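Local coordinates for Glyco_hydro_cc domain-containing protein (Cryptococcus neoformans, PDB 6UBC) that probably binds beta-1,3-gluco-oligosaccharides, as an oligosaccharide-binding member of subgroup VII of glycoside hydrolase family 128, at residues Thr263-Cys277 with Trp301-His315. Residues are numbered along the deposited sequence; the frame is centred on the assembly and turned at random.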
loop_
_atom_site.group_PDB
_atom_site.type_symbol
_atom_site.label_atom_id
_atom_site.label_comp_id
_atom_site.label_asym_id
_atom_site.label_seq_id
_atom_site.Cartn_x
_atom_site.Cartn_y
_atom_site.Cartn_z
ATOM N N THR A 263 -17.906 9.096 -9.549
ATOM C CA THR A 263 -18.307 10.248 -10.401
ATOM C C THR A 263 -17.424 11.426 -10.019
ATOM O O THR A 263 -17.477 12.449 -10.662
ATOM C CB THR A 263 -19.821 10.522 -10.291
ATOM O OG1 THR A 263 -20.225 10.713 -8.929
ATOM C CG2 THR A 263 -20.641 9.405 -10.912
ATOM N N THR A 264 -16.587 11.265 -9.023
ATOM C CA THR A 264 -15.713 12.353 -8.561
ATOM C C THR A 264 -14.257 11.856 -8.595
ATOM O O THR A 264 -13.972 10.737 -8.142
ATOM C CB THR A 264 -16.320 12.813 -7.229
ATOM O OG1 THR A 264 -15.817 14.130 -7.108
ATOM C CG2 THR A 264 -15.943 11.957 -6.042
ATOM N N ALA A 265 -13.365 12.618 -9.189
ATOM C CA ALA A 265 -12.014 12.154 -9.510
ATOM C C ALA A 265 -11.228 11.927 -8.212
ATOM O O ALA A 265 -11.000 12.835 -7.413
ATOM C CB ALA A 265 -11.343 13.128 -10.420
ATOM N N PRO A 266 -10.722 10.708 -7.961
ATOM C CA PRO A 266 -9.804 10.518 -6.841
ATOM C C PRO A 266 -8.571 11.431 -6.914
ATOM O O PRO A 266 -8.130 11.756 -8.035
ATOM C CB PRO A 266 -9.358 9.070 -7.094
ATOM C CG PRO A 266 -10.525 8.447 -7.706
ATOM C CD PRO A 266 -10.989 9.486 -8.714
ATOM N N GLN A 267 -8.017 11.833 -5.778
ATOM C CA GLN A 267 -6.618 12.355 -5.736
ATOM C C GLN A 267 -5.606 11.234 -5.994
ATOM O O GLN A 267 -4.687 11.465 -6.769
ATOM C CB GLN A 267 -6.269 13.037 -4.426
ATOM C CG GLN A 267 -6.844 14.460 -4.270
ATOM C CD GLN A 267 -6.137 15.130 -3.114
ATOM O OE1 GLN A 267 -5.285 15.989 -3.310
ATOM N NE2 GLN A 267 -6.351 14.610 -1.906
ATOM N N TYR A 268 -5.838 10.031 -5.460
ATOM C CA TYR A 268 -4.919 8.867 -5.538
ATOM C C TYR A 268 -5.715 7.585 -5.796
ATOM O O TYR A 268 -6.769 7.368 -5.165
ATOM C CB TYR A 268 -4.202 8.672 -4.192
ATOM C CG TYR A 268 -3.508 9.903 -3.676
ATOM C CD1 TYR A 268 -2.224 10.231 -4.090
ATOM C CD2 TYR A 268 -4.182 10.831 -2.903
ATOM C CE1 TYR A 268 -1.602 11.406 -3.669
ATOM C CE2 TYR A 268 -3.559 11.987 -2.455
ATOM C CZ TYR A 268 -2.271 12.290 -2.854
ATOM O OH TYR A 268 -1.697 13.476 -2.428
ATOM N N ILE A 269 -5.171 6.700 -6.641
ATOM C CA ILE A 269 -5.781 5.366 -6.872
ATOM C C ILE A 269 -4.709 4.319 -6.670
ATOM O O ILE A 269 -3.690 4.380 -7.414
ATOM C CB ILE A 269 -6.355 5.262 -8.261
ATOM C CG1 ILE A 269 -7.466 6.280 -8.507
ATOM C CG2 ILE A 269 -6.873 3.857 -8.443
ATOM C CD1 ILE A 269 -7.740 6.519 -9.972
ATOM N N ILE A 270 -4.892 3.454 -5.675
ATOM C CA ILE A 270 -4.051 2.232 -5.547
ATOM C C ILE A 270 -4.629 1.110 -6.421
ATOM O O ILE A 270 -5.843 0.835 -6.384
ATOM C CB ILE A 270 -3.938 1.838 -4.085
ATOM C CG1 ILE A 270 -3.236 2.938 -3.300
ATOM C CG2 ILE A 270 -3.287 0.433 -3.970
ATOM C CD1 ILE A 270 -3.242 2.695 -1.794
ATOM N N GLY A 271 -3.765 0.441 -7.179
ATOM C CA GLY A 271 -4.079 -0.700 -8.028
ATOM C C GLY A 271 -4.202 -1.999 -7.241
ATOM O O GLY A 271 -4.154 -2.018 -5.986
ATOM N N PHE A 272 -4.305 -3.083 -7.982
ATOM C CA PHE A 272 -4.800 -4.366 -7.456
ATOM C C PHE A 272 -3.923 -4.858 -6.311
ATOM O O PHE A 272 -2.686 -4.747 -6.343
ATOM C CB PHE A 272 -4.850 -5.416 -8.554
ATOM C CG PHE A 272 -5.403 -4.863 -9.843
ATOM C CD1 PHE A 272 -6.686 -4.390 -9.897
ATOM C CD2 PHE A 272 -4.612 -4.767 -10.980
ATOM C CE1 PHE A 272 -7.209 -3.872 -11.077
ATOM C CE2 PHE A 272 -5.127 -4.283 -12.173
ATOM C CZ PHE A 272 -6.440 -3.845 -12.220
ATOM N N GLU A 273 -4.616 -5.444 -5.350
ATOM C CA GLU A 273 -3.977 -6.085 -4.200
ATOM C C GLU A 273 -3.354 -7.418 -4.595
ATOM O O GLU A 273 -4.110 -8.369 -4.782
ATOM C CB GLU A 273 -5.033 -6.366 -3.123
ATOM C CG GLU A 273 -4.448 -6.965 -1.869
ATOM C CD GLU A 273 -3.837 -5.984 -0.898
ATOM O OE1 GLU A 273 -3.961 -4.738 -1.119
ATOM O OE2 GLU A 273 -3.241 -6.520 0.105
ATOM N N GLU A 274 -2.027 -7.533 -4.683
ATOM C CA GLU A 274 -1.362 -8.842 -4.827
ATOM C C GLU A 274 -2.043 -9.690 -5.896
ATOM O O GLU A 274 -2.408 -10.870 -5.687
ATOM C CB GLU A 274 -1.397 -9.421 -3.421
ATOM C CG GLU A 274 -0.475 -8.678 -2.481
ATOM C CD GLU A 274 -0.431 -9.185 -1.045
ATOM O OE1 GLU A 274 -1.101 -10.260 -0.812
ATOM O OE2 GLU A 274 0.313 -8.560 -0.184
ATOM N N PRO A 275 -2.179 -9.199 -7.151
ATOM C CA PRO A 275 -2.719 -10.023 -8.210
ATOM C C PRO A 275 -1.840 -11.250 -8.504
ATOM O O PRO A 275 -2.344 -12.220 -9.164
ATOM C CB PRO A 275 -2.856 -9.052 -9.405
ATOM C CG PRO A 275 -1.760 -8.018 -9.120
ATOM C CD PRO A 275 -1.802 -7.861 -7.605
ATOM N N ASP A 276 -0.575 -11.209 -8.093
ATOM C CA ASP A 276 0.415 -12.286 -8.332
ATOM C C ASP A 276 0.233 -13.423 -7.324
ATOM O O ASP A 276 0.958 -14.437 -7.462
ATOM C CB ASP A 276 1.841 -11.733 -8.324
ATOM C CG ASP A 276 2.241 -11.011 -7.076
ATOM O OD1 ASP A 276 1.344 -10.344 -6.456
ATOM O OD2 ASP A 276 3.446 -11.107 -6.714
ATOM N N CYS A 277 -0.658 -13.302 -6.365
ATOM C CA CYS A 277 -0.936 -14.367 -5.364
ATOM C C CYS A 277 -2.373 -14.853 -5.493
ATOM O O CYS A 277 -3.272 -14.043 -5.790
ATOM C CB CYS A 277 -0.701 -13.887 -3.942
ATOM S SG CYS A 277 0.997 -14.240 -3.391
ATOM N N TRP A 301 -8.783 7.911 -15.168
ATOM C CA TRP A 301 -8.791 8.957 -14.124
ATOM C C TRP A 301 -7.534 9.811 -14.204
ATOM O O TRP A 301 -7.556 10.955 -13.693
ATOM C CB TRP A 301 -8.969 8.336 -12.747
ATOM C CG TRP A 301 -10.356 7.824 -12.524
ATOM C CD1 TRP A 301 -10.747 6.527 -12.378
ATOM C CD2 TRP A 301 -11.535 8.620 -12.382
ATOM N NE1 TRP A 301 -12.098 6.458 -12.192
ATOM C CE2 TRP A 301 -12.605 7.725 -12.159
ATOM C CE3 TRP A 301 -11.790 9.994 -12.442
ATOM C CZ2 TRP A 301 -13.918 8.159 -12.038
ATOM C CZ3 TRP A 301 -13.078 10.438 -12.268
ATOM C CH2 TRP A 301 -14.117 9.529 -12.045
ATOM N N LYS A 302 -6.457 9.317 -14.790
ATOM C CA LYS A 302 -5.211 10.099 -14.867
ATOM C C LYS A 302 -5.519 11.452 -15.566
ATOM O O LYS A 302 -4.998 12.488 -15.101
ATOM C CB LYS A 302 -4.176 9.309 -15.651
ATOM C CG LYS A 302 -2.921 10.095 -15.971
ATOM C CD LYS A 302 -1.692 9.594 -15.301
ATOM C CE LYS A 302 -0.446 10.208 -15.908
ATOM N NZ LYS A 302 0.529 10.647 -14.875
ATOM N N ASP A 303 -6.425 11.434 -16.558
ATOM C CA ASP A 303 -6.877 12.611 -17.350
ATOM C C ASP A 303 -7.559 13.638 -16.446
ATOM O O ASP A 303 -7.622 14.790 -16.785
ATOM C CB ASP A 303 -7.870 12.162 -18.431
ATOM C CG ASP A 303 -7.202 11.346 -19.545
ATOM O OD1 ASP A 303 -5.926 11.533 -19.766
ATOM O OD2 ASP A 303 -7.946 10.540 -20.196
ATOM N N GLN A 304 -8.095 13.203 -15.333
ATOM C CA GLN A 304 -8.793 14.078 -14.396
ATOM C C GLN A 304 -7.848 14.433 -13.256
ATOM O O GLN A 304 -8.329 14.993 -12.311
ATOM C CB GLN A 304 -10.073 13.375 -13.960
ATOM C CG GLN A 304 -10.760 12.662 -15.123
ATOM C CD GLN A 304 -11.447 13.670 -16.007
ATOM O OE1 GLN A 304 -12.110 14.565 -15.506
ATOM N NE2 GLN A 304 -11.258 13.566 -17.316
ATOM N N GLY A 305 -6.561 14.120 -13.324
ATOM C CA GLY A 305 -5.676 14.544 -12.241
ATOM C C GLY A 305 -5.330 13.439 -11.243
ATOM O O GLY A 305 -4.483 13.715 -10.347
ATOM N N SER A 306 -5.892 12.239 -11.368
ATOM C CA SER A 306 -5.662 11.168 -10.350
ATOM C C SER A 306 -4.205 10.719 -10.459
ATOM O O SER A 306 -3.696 10.580 -11.608
ATOM C CB SER A 306 -6.616 10.029 -10.514
ATOM O OG SER A 306 -7.944 10.492 -10.363
ATOM N N ILE A 307 -3.532 10.574 -9.322
ATOM C CA ILE A 307 -2.198 9.928 -9.252
ATOM C C ILE A 307 -2.394 8.394 -9.250
ATOM O O ILE A 307 -3.178 7.894 -8.379
ATOM C CB ILE A 307 -1.419 10.425 -8.028
ATOM C CG1 ILE A 307 -1.006 11.885 -8.168
ATOM C CG2 ILE A 307 -0.206 9.586 -7.780
ATOM C CD1 ILE A 307 -0.687 12.535 -6.855
ATOM N N LEU A 308 -1.715 7.670 -10.158
ATOM C CA LEU A 308 -1.886 6.208 -10.314
ATOM C C LEU A 308 -0.767 5.459 -9.597
ATOM O O LEU A 308 0.420 5.669 -9.864
ATOM C CB LEU A 308 -1.909 5.804 -11.757
ATOM C CG LEU A 308 -2.965 6.521 -12.590
ATOM C CD1 LEU A 308 -3.041 5.833 -13.927
ATOM C CD2 LEU A 308 -4.316 6.525 -11.888
ATOM N N ILE A 309 -1.173 4.614 -8.656
ATOM C CA ILE A 309 -0.250 3.755 -7.893
ATOM C C ILE A 309 -0.414 2.322 -8.427
ATOM O O ILE A 309 -1.518 1.836 -8.546
ATOM C CB ILE A 309 -0.531 3.909 -6.405
ATOM C CG1 ILE A 309 -0.238 5.361 -5.997
ATOM C CG2 ILE A 309 0.244 2.927 -5.566
ATOM C CD1 ILE A 309 -1.419 6.022 -5.312
ATOM N N SER A 310 0.684 1.645 -8.685
ATOM C CA SER A 310 0.707 0.342 -9.407
ATOM C C SER A 310 0.024 -0.716 -8.543
ATOM O O SER A 310 -0.178 -0.531 -7.331
ATOM C CB SER A 310 2.122 -0.069 -9.721
ATOM O OG SER A 310 2.796 -0.647 -8.629
ATOM N N PRO A 311 -0.302 -1.893 -9.136
ATOM C CA PRO A 311 -0.607 -3.056 -8.308
ATOM C C PRO A 311 0.573 -3.408 -7.394
ATOM O O PRO A 311 1.725 -3.088 -7.691
ATOM C CB PRO A 311 -0.844 -4.219 -9.303
ATOM C CG PRO A 311 -1.129 -3.490 -10.633
ATOM C CD PRO A 311 -0.229 -2.250 -10.572
ATOM N N SER A 312 0.263 -4.076 -6.290
ATOM C CA SER A 312 1.251 -4.563 -5.315
ATOM C C SER A 312 1.627 -6.014 -5.612
ATOM O O SER A 312 0.732 -6.834 -5.656
ATOM C CB SER A 312 0.702 -4.463 -3.899
ATOM O OG SER A 312 -0.636 -4.976 -3.811
ATOM N N MET A 313 2.922 -6.320 -5.589
ATOM C CA MET A 313 3.398 -7.723 -5.730
ATOM C C MET A 313 3.546 -8.402 -4.351
ATOM O O MET A 313 4.396 -8.002 -3.514
ATOM C CB MET A 313 4.717 -7.801 -6.494
ATOM C CG MET A 313 4.607 -7.276 -7.917
ATOM S SD MET A 313 3.405 -8.076 -9.013
ATOM C CE MET A 313 1.967 -7.026 -8.764
ATOM N N CYS A 314 2.887 -9.532 -4.189
ATOM C CA CYS A 314 3.095 -10.339 -2.951
ATOM C C CYS A 314 4.505 -10.917 -2.973
ATOM O O CYS A 314 5.010 -11.153 -1.892
ATOM C CB CYS A 314 2.052 -11.439 -2.777
ATOM S SG CYS A 314 2.197 -12.692 -4.061
ATOM N N HIS A 315 5.107 -11.121 -4.148
ATOM C CA HIS A 315 6.428 -11.811 -4.285
ATOM C C HIS A 315 7.577 -10.859 -3.938
ATOM O O HIS A 315 8.712 -11.320 -3.973
ATOM C CB HIS A 315 6.590 -12.496 -5.614
ATOM C CG HIS A 315 5.729 -13.695 -5.789
ATOM N ND1 HIS A 315 4.463 -13.626 -6.355
ATOM C CD2 HIS A 315 5.958 -15.007 -5.452
ATOM C CE1 HIS A 315 3.942 -14.863 -6.359
ATOM N NE2 HIS A 315 4.857 -15.739 -5.877
HETATM O O HOH W 1 -8.057 14.646 -9.016
HETATM O O HOH W 2 -4.323 14.150 -7.586
HETATM O O HOH W 3 -2.308 -2.787 -3.700
#
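Ile269 sends its CD1 methyl against Trp301 and Ser306, lying 3.5 Å from Trp301 CB; with CG1 set beside the backbone N and the chain beyond it extended, the branch runs back toward the start of 301-315. The Ile269 and Trp301 side chains cross at about a right angle. Farther out on the indole, Pro266 CD sits over one face, 4.0 Å from the six-membered ring centroid and 20° off its normal, which meets the definition of a CH-pi contact. Ser306 OG donates to Pro266 O at 2.7 Å, tying the same corner by a polar bond. Strands 268-270 and 307-309 then run parallel, their short axes 16° apart; Ile269 N donates a hydrogen bond to Ile307 O, and Ile269 O accepts one from Ile309 N. At the far end Asp276 is gripped through both carboxylate oxygens. Its OD1 takes Cys314 N at 2.9 Å on the syn lone pair, whereas OD2 accepts His315 ND1 at 2.7 Å from above the carboxylate plane, 47° out of it, and His315 N from the same face; three N-H donors on two oxygens should restrict the carboxylate's rotation. The Cys277-Cys314 disulfide (SG to SG 2.1 Å) cross-links the loops alongside, and Trp324 of helix 324-331 packs on Asp276. Two parallel strands joined through helix 287-298 form a beta-alpha-beta crossover, consistent with the (beta/alpha)8-barrel of GH128 enzymes, with the disulfide and the Asp276 carboxylate joining the loops that follow the strands' C-terminal ends.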